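Local coordinates for protein leucine aminopeptidase 2 (Saccharomyces cerevisiae, PDB 2XQ0) that is a zinc-dependent aminopeptidase that preferentially cleaves di- and tripeptides and also shows low epoxide hydrolase activity in vitro, at residues 253-258 with 417-422; 247-252 with 336-341; 562-567 with 577-582; 479-484 with 512-517. All blocks are in the same frame, centred on the assembly; numbering follows the deposited sequence.

Contacts 1 and 2 lie in the zinc peptidase domain and share helix 243-253: contact 2 uses its body, contact 1 the loop that follows it. They touch where E251 OE2 accepts a hydrogen bond from the backbone N of Y257. Contacts 3 and 4 belong to the helical C-terminal part, about 18 Å apart between centres. There helix 557-569 packs on helix 508-519, and K562 and K565 make long, weak ion pairs with E516. Contact 4 is buried and contact 3 partly buried, both aromatic; contact 1 is also partly buried but reaches outward through a lysine and a water; contact 2 is a thin packing contact at the surface, with no bond across it.

Contact 1: 253-258 with 417-422; sequences IIFEYE and YFKKFA
K419 lays the end of its aliphatic chain over one face of the F255 ring. Its CE sits 3.9 Å from the ring centroid, a CH-pi contact near the normal, while NZ stands 4.7 Å from the same centroid, 15° off the normal, as a cation-pi partner. A bend at chi2 (-58°) turns CD and CE of the lysine over the phenyl; nearer the backbone, K419 CG comes to 3.5 Å from F255 CE1. F255 turns its own ring toward the helix with CG held between backbone N and carbonyl carbon (chi1 49°). Against the ring face opposite K419 lies I254 CG2, offset toward the rim. At the far end of the ring F255 CZ rests 3.9 Å from F418 CB. The contact belongs to the catalytic domain of the M1 metallopeptidases: the loop after helix 243-253 meets the end of helix 407-420, and W307, on the helix that bears the zinc ligands H301 and H305, meets F255 edge-to-face. Phenylalanine suits position F418 because the site is buried and apolar: I254 CG2 approaches F418 CD2 obliquely at 4.2 Å, and L330 and V312 pack around it. The F418 side chain is about 9 Å from that of H305. Lysine suits the outer side, where carbon can cover an aromatic face and the ammonium still reach water. With an alanine at F255, K419 would probably lose the ring its CE and NZ lie over, and a gap would open beside F418 CB. A water bridges the charges, donating to E258 OE1 at 2.7 Å and accepting from K419 NZ.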
# COMPACT_ATOMS: atom_id res chain seq x y z
N ILE A 253 14.81 16.84 -1.28
CA ILE A 253 15.50 15.69 -1.86
C ILE A 253 15.20 15.62 -3.36
O ILE A 253 16.10 15.41 -4.18
CB ILE A 253 15.09 14.37 -1.17
CG1 ILE A 253 15.63 14.33 0.27
CG2 ILE A 253 15.58 13.17 -1.97
CD1 ILE A 253 14.76 13.52 1.24
N ILE A 254 13.93 15.81 -3.71
CA ILE A 254 13.51 15.72 -5.11
C ILE A 254 13.30 17.13 -5.68
O ILE A 254 14.26 17.82 -6.00
CB ILE A 254 12.26 14.85 -5.25
CG1 ILE A 254 12.40 13.62 -4.35
CG2 ILE A 254 12.04 14.41 -6.71
CD1 ILE A 254 11.15 12.73 -4.34
N PHE A 255 12.04 17.54 -5.81
CA PHE A 255 11.74 18.92 -6.19
C PHE A 255 10.32 19.29 -5.77
O PHE A 255 9.61 18.46 -5.24
CB PHE A 255 11.97 19.15 -7.70
CG PHE A 255 11.32 18.12 -8.58
CD1 PHE A 255 12.09 17.31 -9.42
CD2 PHE A 255 9.94 17.99 -8.62
CE1 PHE A 255 11.50 16.37 -10.25
CE2 PHE A 255 9.34 17.04 -9.45
CZ PHE A 255 10.12 16.23 -10.26
N GLU A 256 9.92 20.53 -6.03
CA GLU A 256 8.63 21.03 -5.55
C GLU A 256 7.49 20.05 -5.78
O GLU A 256 7.42 19.38 -6.81
CB GLU A 256 8.29 22.38 -6.19
CG GLU A 256 7.13 23.10 -5.51
CD GLU A 256 6.52 24.21 -6.36
OE1 GLU A 256 6.35 24.02 -7.59
OE2 GLU A 256 6.19 25.27 -5.79
N TYR A 257 6.61 19.98 -4.79
CA TYR A 257 5.43 19.11 -4.84
C TYR A 257 4.44 19.86 -5.71
O TYR A 257 4.12 21.00 -5.42
CB TYR A 257 4.91 18.95 -3.41
CG TYR A 257 3.58 18.25 -3.22
CD1 TYR A 257 3.49 16.86 -3.18
CD2 TYR A 257 2.42 18.99 -3.01
CE1 TYR A 257 2.26 16.22 -2.96
CE2 TYR A 257 1.19 18.37 -2.80
CZ TYR A 257 1.12 16.98 -2.77
OH TYR A 257 -0.09 16.36 -2.54
N GLU A 258 3.94 19.25 -6.77
CA GLU A 258 3.15 20.03 -7.73
C GLU A 258 1.64 19.74 -7.70
O GLU A 258 0.90 20.25 -8.54
CB GLU A 258 3.70 19.85 -9.14
CG GLU A 258 3.47 18.47 -9.72
CD GLU A 258 4.33 18.19 -10.94
OE1 GLU A 258 5.49 17.76 -10.75
OE2 GLU A 258 3.86 18.41 -12.08
N TYR A 417 15.48 11.79 -13.36
CA TYR A 417 14.52 10.71 -13.56
C TYR A 417 13.08 11.18 -13.39
O TYR A 417 12.27 11.02 -14.30
CB TYR A 417 14.85 9.55 -12.61
CG TYR A 417 13.84 8.41 -12.60
CD1 TYR A 417 13.78 7.48 -13.64
CD2 TYR A 417 12.97 8.24 -11.53
CE1 TYR A 417 12.87 6.43 -13.63
CE2 TYR A 417 12.03 7.20 -11.51
CZ TYR A 417 12.00 6.30 -12.57
OH TYR A 417 11.09 5.24 -12.57
N PHE A 418 12.75 11.77 -12.24
CA PHE A 418 11.36 12.16 -11.99
C PHE A 418 10.91 13.31 -12.90
O PHE A 418 9.73 13.42 -13.23
CB PHE A 418 11.07 12.41 -10.50
CG PHE A 418 11.10 11.16 -9.67
CD1 PHE A 418 10.03 10.28 -9.71
CD2 PHE A 418 12.21 10.82 -8.93
CE1 PHE A 418 10.06 9.09 -9.00
CE2 PHE A 418 12.24 9.65 -8.20
CZ PHE A 418 11.17 8.78 -8.23
N LYS A 419 11.85 14.15 -13.33
CA LYS A 419 11.50 15.18 -14.31
C LYS A 419 11.25 14.60 -15.70
O LYS A 419 10.30 14.99 -16.38
CB LYS A 419 12.59 16.26 -14.38
CG LYS A 419 12.34 17.46 -13.47
CD LYS A 419 11.01 18.13 -13.79
CE LYS A 419 10.65 19.21 -12.78
NZ LYS A 419 9.35 19.84 -13.11
N LYS A 420 12.10 13.68 -16.14
CA LYS A 420 12.00 13.10 -17.47
C LYS A 420 10.65 12.41 -17.67
O LYS A 420 9.98 12.59 -18.69
CB LYS A 420 13.14 12.09 -17.70
CG LYS A 420 13.11 11.38 -19.03
CD LYS A 420 14.30 10.45 -19.19
CE LYS A 420 14.32 9.79 -20.57
NZ LYS A 420 15.24 8.62 -20.64
N PHE A 421 10.24 11.64 -16.68
CA PHE A 421 9.04 10.83 -16.80
C PHE A 421 7.82 11.44 -16.14
O PHE A 421 6.79 10.79 -16.02
CB PHE A 421 9.30 9.41 -16.29
CG PHE A 421 10.28 8.65 -17.14
CD1 PHE A 421 9.90 8.14 -18.38
CD2 PHE A 421 11.60 8.50 -16.74
CE1 PHE A 421 10.80 7.47 -19.18
CE2 PHE A 421 12.51 7.83 -17.54
CZ PHE A 421 12.12 7.32 -18.76
N ALA A 422 7.92 12.70 -15.73
CA ALA A 422 6.77 13.33 -15.07
C ALA A 422 5.54 13.22 -15.96
O ALA A 422 5.57 13.55 -17.14
CB ALA A 422 7.05 14.80 -14.72
O HOH W 1 7.22 18.06 -12.80

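Contact 2: 247-252 with 336-341; sequences IQTAEK and GAIHGE
A337 meets T249 methyl to methyl, A337 CB standing 3.8 Å from T249 CG2. One turn of helix 321-339 here faces one turn of helix 243-253, two helices of the M1 peptidase domain, and the nearest CA atoms, those of T249 and A337, are 7.2 Å apart. Alanine suits its place because its single carbon reaches the threonine without holding the helices apart. I338 follows with its CB directed past the other helix, yet CG1, anti to the carbonyl carbon (chi1 -69°), swings the branch across to T249, with CG1 3.7 Å and CD1 3.8 Å from T249 OG1. The other branch, CG2, lies over the centre of the H339 imidazole. At G340, whose N closes the last turn of the helix by bonding to G336 O, the helix ends with a positive phi (104°), where any CB would be jammed against the preceding carbonyl O; glycine therefore permits the turn and also serves as N-cap of helix 341-360, which E341 begins. No hydrogen bond crosses between the segments: T249 OG1 is bonded to K245 O one turn back in its own helix, so that toward I338 the hydroxyl acts merely as a packing atom, and between these two segments the contact rests on van der Waals packing.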
# COMPACT_ATOMS: atom_id res chain seq x y z
N ILE A 247 6.66 17.07 3.95
CA ILE A 247 6.55 17.55 2.59
C ILE A 247 7.81 18.29 2.19
O ILE A 247 8.40 18.01 1.15
CB ILE A 247 5.30 18.41 2.33
CG1 ILE A 247 4.03 17.64 2.66
CG2 ILE A 247 5.25 18.79 0.83
CD1 ILE A 247 2.77 18.46 2.50
N GLN A 248 8.23 19.24 3.02
CA GLN A 248 9.40 20.09 2.73
C GLN A 248 10.68 19.27 2.65
O GLN A 248 11.57 19.57 1.86
CB GLN A 248 9.54 21.21 3.77
CG GLN A 248 8.50 22.34 3.62
CD GLN A 248 8.57 23.35 4.76
OE1 GLN A 248 9.61 23.47 5.42
NE2 GLN A 248 7.47 24.05 5.02
N THR A 249 10.77 18.21 3.45
CA THR A 249 11.90 17.29 3.35
C THR A 249 11.95 16.56 1.99
O THR A 249 13.01 16.48 1.35
CB THR A 249 11.89 16.27 4.49
OG1 THR A 249 12.00 16.97 5.75
CG2 THR A 249 13.08 15.33 4.33
N ALA A 250 10.81 16.03 1.55
CA ALA A 250 10.74 15.37 0.25
C ALA A 250 11.07 16.32 -0.89
O ALA A 250 11.77 15.95 -1.84
CB ALA A 250 9.34 14.78 0.04
N GLU A 251 10.55 17.53 -0.80
CA GLU A 251 10.78 18.54 -1.83
C GLU A 251 12.27 18.90 -1.97
O GLU A 251 12.73 19.18 -3.07
CB GLU A 251 9.98 19.80 -1.53
CG GLU A 251 8.47 19.69 -1.82
CD GLU A 251 7.71 20.98 -1.50
OE1 GLU A 251 7.92 21.57 -0.41
OE2 GLU A 251 6.89 21.42 -2.34
N LYS A 252 13.01 18.90 -0.87
CA LYS A 252 14.43 19.22 -0.91
C LYS A 252 15.20 18.08 -1.57
O LYS A 252 16.15 18.32 -2.31
CB LYS A 252 14.97 19.48 0.50
CG LYS A 252 16.47 19.75 0.54
CD LYS A 252 16.96 20.22 1.91
CE LYS A 252 18.42 20.67 1.83
NZ LYS A 252 19.08 20.68 3.16
N GLY A 336 15.54 9.51 6.98
CA GLY A 336 16.96 9.64 7.23
C GLY A 336 17.36 11.10 7.33
O GLY A 336 18.20 11.48 8.14
N ALA A 337 16.74 11.94 6.50
CA ALA A 337 17.09 13.35 6.49
C ALA A 337 16.61 14.02 7.78
O ALA A 337 17.21 14.97 8.25
CB ALA A 337 16.48 14.03 5.30
N ILE A 338 15.52 13.51 8.35
CA ILE A 338 14.94 14.10 9.55
C ILE A 338 15.61 13.55 10.81
O ILE A 338 15.92 14.28 11.74
CB ILE A 338 13.42 13.86 9.62
CG1 ILE A 338 12.71 14.67 8.54
CG2 ILE A 338 12.88 14.21 10.98
CD1 ILE A 338 11.25 14.25 8.32
N HIS A 339 15.85 12.24 10.82
CA HIS A 339 16.32 11.56 12.01
C HIS A 339 17.78 11.07 11.97
O HIS A 339 18.33 10.70 12.99
CB HIS A 339 15.40 10.39 12.32
CG HIS A 339 13.98 10.79 12.57
ND1 HIS A 339 13.60 11.54 13.66
CD2 HIS A 339 12.85 10.53 11.87
CE1 HIS A 339 12.29 11.74 13.62
NE2 HIS A 339 11.81 11.13 12.55
N GLY A 340 18.40 11.06 10.80
CA GLY A 340 19.78 10.59 10.69
C GLY A 340 19.89 9.20 10.10
O GLY A 340 18.92 8.44 10.05
N GLU A 341 21.10 8.85 9.66
CA GLU A 341 21.34 7.59 8.98
C GLU A 341 21.03 6.35 9.82
O GLU A 341 20.54 5.36 9.27
CB GLU A 341 22.77 7.52 8.42
CG GLU A 341 22.95 8.26 7.11
CD GLU A 341 22.08 7.70 6.00
OE1 GLU A 341 21.68 8.46 5.10
OE2 GLU A 341 21.79 6.49 6.01

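Contact 3: 562-567 with 577-582; sequences KMFKFQ and KHLADW
F564 sets its ring against H578, L579 and W582 of the next helix. L579 CA lies over one face, 3.9 Å from the centroid, and L579 CB stands 3.7 Å from F564 CD1. H578 CB approaches in the ring plane, at the edge, 3.5 Å from F564 CE1, while F564 CE1 itself comes as near as 3.1 Å to L579 N, a tight fit against backbone. On the indole the roles change: F564 CE2 sits above the W582 face, 3.7 Å from W582 CG, with the two ring planes inclined at 39°. W582 holds its CG anti to the backbone N (chi1 -179°), which brings the indole face under F564 CE2. Behind F564, M563 CE lies over the centre of the opposite ring face; L579 and W582 are backed by L599 and F591 of helix 589-600. Helices 557-569 and 576-582 follow each other in the C-terminal helical domain; the axes of the short segments approach to 10.4 Å, at 142° between their directions. A serine at F564 would probably open a gap between the helices and leave the indole face without its cover. With no hydrogen bond crossing, a flat, wholly apolar side chain suits this place: the ring packs on backbone and aliphatic atoms as well as on the indole, and cohesion comes from dispersion and exclusion of water.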
# COMPACT_ATOMS: atom_id res chain seq x y z
N LYS A 562 2.08 -7.15 18.60
CA LYS A 562 3.23 -7.94 19.00
C LYS A 562 3.06 -8.50 20.40
O LYS A 562 3.37 -9.66 20.66
CB LYS A 562 4.50 -7.10 18.93
CG LYS A 562 4.88 -6.71 17.52
CD LYS A 562 5.21 -7.95 16.71
CE LYS A 562 5.56 -7.58 15.29
NZ LYS A 562 5.78 -8.77 14.45
N MET A 563 2.56 -7.66 21.31
CA MET A 563 2.27 -8.10 22.68
C MET A 563 1.34 -9.30 22.65
O MET A 563 1.58 -10.30 23.32
CB MET A 563 1.61 -6.99 23.50
CG MET A 563 1.01 -7.48 24.81
SD MET A 563 -0.17 -6.35 25.58
CE MET A 563 -1.48 -6.33 24.37
N PHE A 564 0.28 -9.21 21.86
CA PHE A 564 -0.63 -10.35 21.73
C PHE A 564 0.10 -11.58 21.19
O PHE A 564 -0.07 -12.69 21.71
CB PHE A 564 -1.83 -9.98 20.87
CG PHE A 564 -2.93 -9.31 21.63
CD1 PHE A 564 -3.54 -9.96 22.69
CD2 PHE A 564 -3.37 -8.05 21.28
CE1 PHE A 564 -4.56 -9.35 23.40
CE2 PHE A 564 -4.40 -7.44 21.98
CZ PHE A 564 -4.99 -8.08 23.04
N LYS A 565 0.92 -11.37 20.17
CA LYS A 565 1.65 -12.47 19.54
C LYS A 565 2.65 -13.11 20.52
O LYS A 565 2.75 -14.34 20.60
CB LYS A 565 2.36 -11.99 18.28
CG LYS A 565 3.07 -13.09 17.50
CD LYS A 565 3.91 -12.50 16.39
CE LYS A 565 4.52 -13.57 15.52
NZ LYS A 565 5.45 -13.01 14.50
N PHE A 566 3.38 -12.30 21.27
CA PHE A 566 4.26 -12.87 22.28
C PHE A 566 3.44 -13.70 23.27
O PHE A 566 3.85 -14.78 23.68
CB PHE A 566 5.03 -11.82 23.06
CG PHE A 566 5.81 -12.39 24.21
CD1 PHE A 566 6.98 -13.12 23.98
CD2 PHE A 566 5.38 -12.22 25.51
CE1 PHE A 566 7.71 -13.64 25.04
CE2 PHE A 566 6.11 -12.74 26.58
CZ PHE A 566 7.28 -13.46 26.34
N GLN A 567 2.28 -13.17 23.65
CA GLN A 567 1.39 -13.85 24.58
C GLN A 567 0.98 -15.20 24.03
O GLN A 567 0.88 -16.18 24.78
CB GLN A 567 0.17 -12.99 24.89
CG GLN A 567 0.44 -11.89 25.91
CD GLN A 567 -0.75 -10.98 26.13
OE1 GLN A 567 -1.82 -11.19 25.55
NE2 GLN A 567 -0.58 -9.96 26.96
N LYS A 577 -8.58 -14.26 25.33
CA LYS A 577 -9.86 -13.54 25.25
C LYS A 577 -9.68 -12.11 24.74
O LYS A 577 -10.53 -11.57 24.03
CB LYS A 577 -10.52 -13.51 26.63
CG LYS A 577 -11.80 -12.68 26.72
CD LYS A 577 -12.94 -13.33 25.96
CE LYS A 577 -14.29 -12.75 26.37
NZ LYS A 577 -14.48 -11.35 25.88
N HIS A 578 -8.56 -11.51 25.11
CA HIS A 578 -8.29 -10.13 24.74
C HIS A 578 -7.86 -10.02 23.27
O HIS A 578 -8.21 -9.06 22.59
CB HIS A 578 -7.24 -9.52 25.67
CG HIS A 578 -7.61 -9.63 27.12
ND1 HIS A 578 -8.16 -8.59 27.84
CD2 HIS A 578 -7.54 -10.68 27.98
CE1 HIS A 578 -8.39 -8.98 29.07
NE2 HIS A 578 -8.03 -10.25 29.19
N LEU A 579 -7.13 -11.03 22.79
CA LEU A 579 -6.80 -11.12 21.37
C LEU A 579 -8.06 -11.24 20.54
O LEU A 579 -8.23 -10.54 19.55
CB LEU A 579 -5.89 -12.32 21.08
CG LEU A 579 -5.68 -12.57 19.58
CD1 LEU A 579 -5.13 -11.31 18.88
CD2 LEU A 579 -4.75 -13.76 19.35
N ALA A 580 -8.95 -12.13 20.97
CA ALA A 580 -10.21 -12.37 20.26
C ALA A 580 -11.00 -11.07 20.11
O ALA A 580 -11.44 -10.73 19.01
CB ALA A 580 -11.04 -13.42 20.99
N ASP A 581 -11.16 -10.34 21.21
CA ASP A 581 -11.95 -9.11 21.21
C ASP A 581 -11.26 -7.95 20.50
O ASP A 581 -11.92 -7.14 19.86
CB ASP A 581 -12.30 -8.69 22.64
CG ASP A 581 -13.10 -9.74 23.38
OD1 ASP A 581 -13.94 -10.43 22.75
OD2 ASP A 581 -12.89 -9.88 24.60
N TRP A 582 -9.94 -7.86 20.65
CA TRP A 582 -9.17 -6.82 19.96
C TRP A 582 -9.31 -6.96 18.44
O TRP A 582 -9.39 -5.96 17.71
CB TRP A 582 -7.70 -6.92 20.35
CG TRP A 582 -6.82 -5.89 19.71
CD1 TRP A 582 -6.68 -4.58 20.08
CD2 TRP A 582 -5.93 -6.08 18.60
NE1 TRP A 582 -5.77 -3.94 19.26
CE2 TRP A 582 -5.29 -4.84 18.35
CE3 TRP A 582 -5.62 -7.18 17.79
CZ2 TRP A 582 -4.36 -4.68 17.33
CZ3 TRP A 582 -4.69 -7.01 16.77
CH2 TRP A 582 -4.07 -5.77 16.55

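Contact 4: 479-484 with 512-517; sequences DKWVEM and VLFLET
F514 and W481 carry this buried contact between helices 508-519 and 469-484, in the layered helices of the C-terminal part of a leukotriene A4 hydrolase-type M1 enzyme. F514 CZ comes 3.7 Å from W481 CD1, and that indole carbon lies in the plane of the phenyl, at its edge. Seen from the tryptophan the approach is oblique, with the planes at 62° and the centroid of the five-membered ring 5.8 Å from that of F514. F514 reaches across because its CG is anti to the backbone N (chi1 174°): CB points alongside the other helix, and the extended torsion sends the far end of the ring on to meet it. W481 is positioned by more than this contact. F498 stacks on the indole, and NE1, 4.2 Å from F514 CZ, spends its hydrogen on the hydroxyl of Y547. Tryptophan thus suits a buried place with one polar need: its carbons pack on phenylalanine while the single N-H finds an acceptor. Phenylalanine, with no polar atom to satisfy, suits this buried position and also packs on L477 of helix 469-484. T517, one turn on from F514, faces the same helix, touching Y475 and A478 there. Its hydroxyl is buried, and the helix itself satisfies it: T517 OG1 donates to L513 O at 2.8 Å from above the carbonyl plane, beside the backbone bond that the same oxygen accepts from T517 N.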
# COMPACT_ATOMS: atom_id res chain seq x y z
N ASP A 479 18.11 -11.45 23.55
CA ASP A 479 19.05 -12.50 23.92
C ASP A 479 19.07 -12.72 25.45
O ASP A 479 18.95 -13.85 25.93
CB ASP A 479 20.45 -12.17 23.39
CG ASP A 479 20.49 -12.10 21.87
OD1 ASP A 479 19.53 -12.56 21.22
OD2 ASP A 479 21.50 -11.59 21.32
N LYS A 480 19.19 -11.63 26.20
CA LYS A 480 19.25 -11.69 27.66
C LYS A 480 17.99 -12.34 28.26
O LYS A 480 18.09 -13.15 29.18
CB LYS A 480 19.44 -10.29 28.24
CG LYS A 480 19.69 -10.26 29.74
CD LYS A 480 19.68 -8.82 30.28
CE LYS A 480 19.82 -8.78 31.81
NZ LYS A 480 19.65 -7.40 32.38
N TRP A 481 16.82 -11.96 27.74
CA TRP A 481 15.57 -12.58 28.16
C TRP A 481 15.54 -14.06 27.85
O TRP A 481 15.11 -14.85 28.68
CB TRP A 481 14.35 -11.89 27.53
CG TRP A 481 13.80 -10.82 28.41
CD1 TRP A 481 14.04 -9.47 28.33
CD2 TRP A 481 12.97 -11.01 29.55
NE1 TRP A 481 13.38 -8.81 29.34
CE2 TRP A 481 12.72 -9.74 30.11
CE3 TRP A 481 12.41 -12.14 30.17
CZ2 TRP A 481 11.92 -9.56 31.24
CZ3 TRP A 481 11.62 -11.96 31.27
CH2 TRP A 481 11.38 -10.69 31.80
N VAL A 482 15.99 -14.43 26.66
CA VAL A 482 15.99 -15.85 26.29
C VAL A 482 16.84 -16.66 27.25
O VAL A 482 16.48 -17.77 27.65
CB VAL A 482 16.45 -16.07 24.83
CG1 VAL A 482 16.60 -17.55 24.55
CG2 VAL A 482 15.44 -15.47 23.86
N GLU A 483 17.97 -16.08 27.65
CA GLU A 483 18.93 -16.75 28.52
C GLU A 483 18.39 -16.88 29.95
O GLU A 483 18.41 -17.95 30.54
CB GLU A 483 20.25 -15.97 28.54
CG GLU A 483 21.49 -16.82 28.82
CD GLU A 483 21.85 -17.74 27.65
OE1 GLU A 483 20.99 -17.95 26.76
OE2 GLU A 483 23.00 -18.24 27.61
N MET A 484 17.92 -15.76 30.49
CA MET A 484 17.47 -15.69 31.87
C MET A 484 16.21 -16.52 32.14
O MET A 484 15.96 -16.93 33.28
CB MET A 484 17.26 -14.23 32.28
CG MET A 484 18.56 -13.44 32.32
SD MET A 484 19.76 -14.20 33.43
CE MET A 484 21.30 -13.74 32.62
N VAL A 512 8.54 -3.15 18.83
CA VAL A 512 8.08 -4.12 17.85
C VAL A 512 9.19 -5.12 17.49
O VAL A 512 8.96 -6.34 17.52
CB VAL A 512 7.52 -3.41 16.60
CG1 VAL A 512 7.31 -4.40 15.48
CG2 VAL A 512 6.21 -2.71 16.96
N LEU A 513 10.37 -4.61 17.16
CA LEU A 513 11.52 -5.47 16.87
C LEU A 513 11.88 -6.36 18.07
O LEU A 513 12.16 -7.54 17.91
CB LEU A 513 12.74 -4.66 16.45
CG LEU A 513 14.00 -5.50 16.14
CD1 LEU A 513 13.79 -6.43 14.95
CD2 LEU A 513 15.19 -4.62 15.88
N PHE A 514 11.89 -5.78 19.27
CA PHE A 514 12.13 -6.56 20.49
C PHE A 514 11.18 -7.76 20.64
O PHE A 514 11.63 -8.90 20.77
CB PHE A 514 12.05 -5.67 21.72
CG PHE A 514 12.16 -6.42 23.02
CD1 PHE A 514 13.31 -7.12 23.34
CD2 PHE A 514 11.11 -6.41 23.93
CE1 PHE A 514 13.42 -7.80 24.54
CE2 PHE A 514 11.20 -7.10 25.12
CZ PHE A 514 12.36 -7.79 25.43
N LEU A 515 9.87 -7.48 20.62
CA LEU A 515 8.84 -8.52 20.76
C LEU A 515 8.92 -9.53 19.63
O LEU A 515 8.68 -10.72 19.83
CB LEU A 515 7.43 -7.91 20.81
CG LEU A 515 7.10 -7.05 22.04
CD1 LEU A 515 5.88 -6.17 21.78
CD2 LEU A 515 6.89 -7.92 23.27
N GLU A 516 9.25 -9.04 18.44
CA GLU A 516 9.50 -9.93 17.30
C GLU A 516 10.66 -10.88 17.62
O GLU A 516 10.48 -12.11 17.62
CB GLU A 516 9.75 -9.11 16.03
CG GLU A 516 10.15 -9.90 14.79
CD GLU A 516 9.06 -10.83 14.29
OE1 GLU A 516 8.14 -11.18 15.08
OE2 GLU A 516 9.10 -11.22 13.10
N THR A 517 11.84 -10.31 17.93
CA THR A 517 13.04 -11.09 18.25
C THR A 517 12.79 -12.15 19.33
O THR A 517 13.31 -13.26 19.26
CB THR A 517 14.23 -10.17 18.66
OG1 THR A 517 14.45 -9.18 17.63
CG2 THR A 517 15.51 -10.97 18.87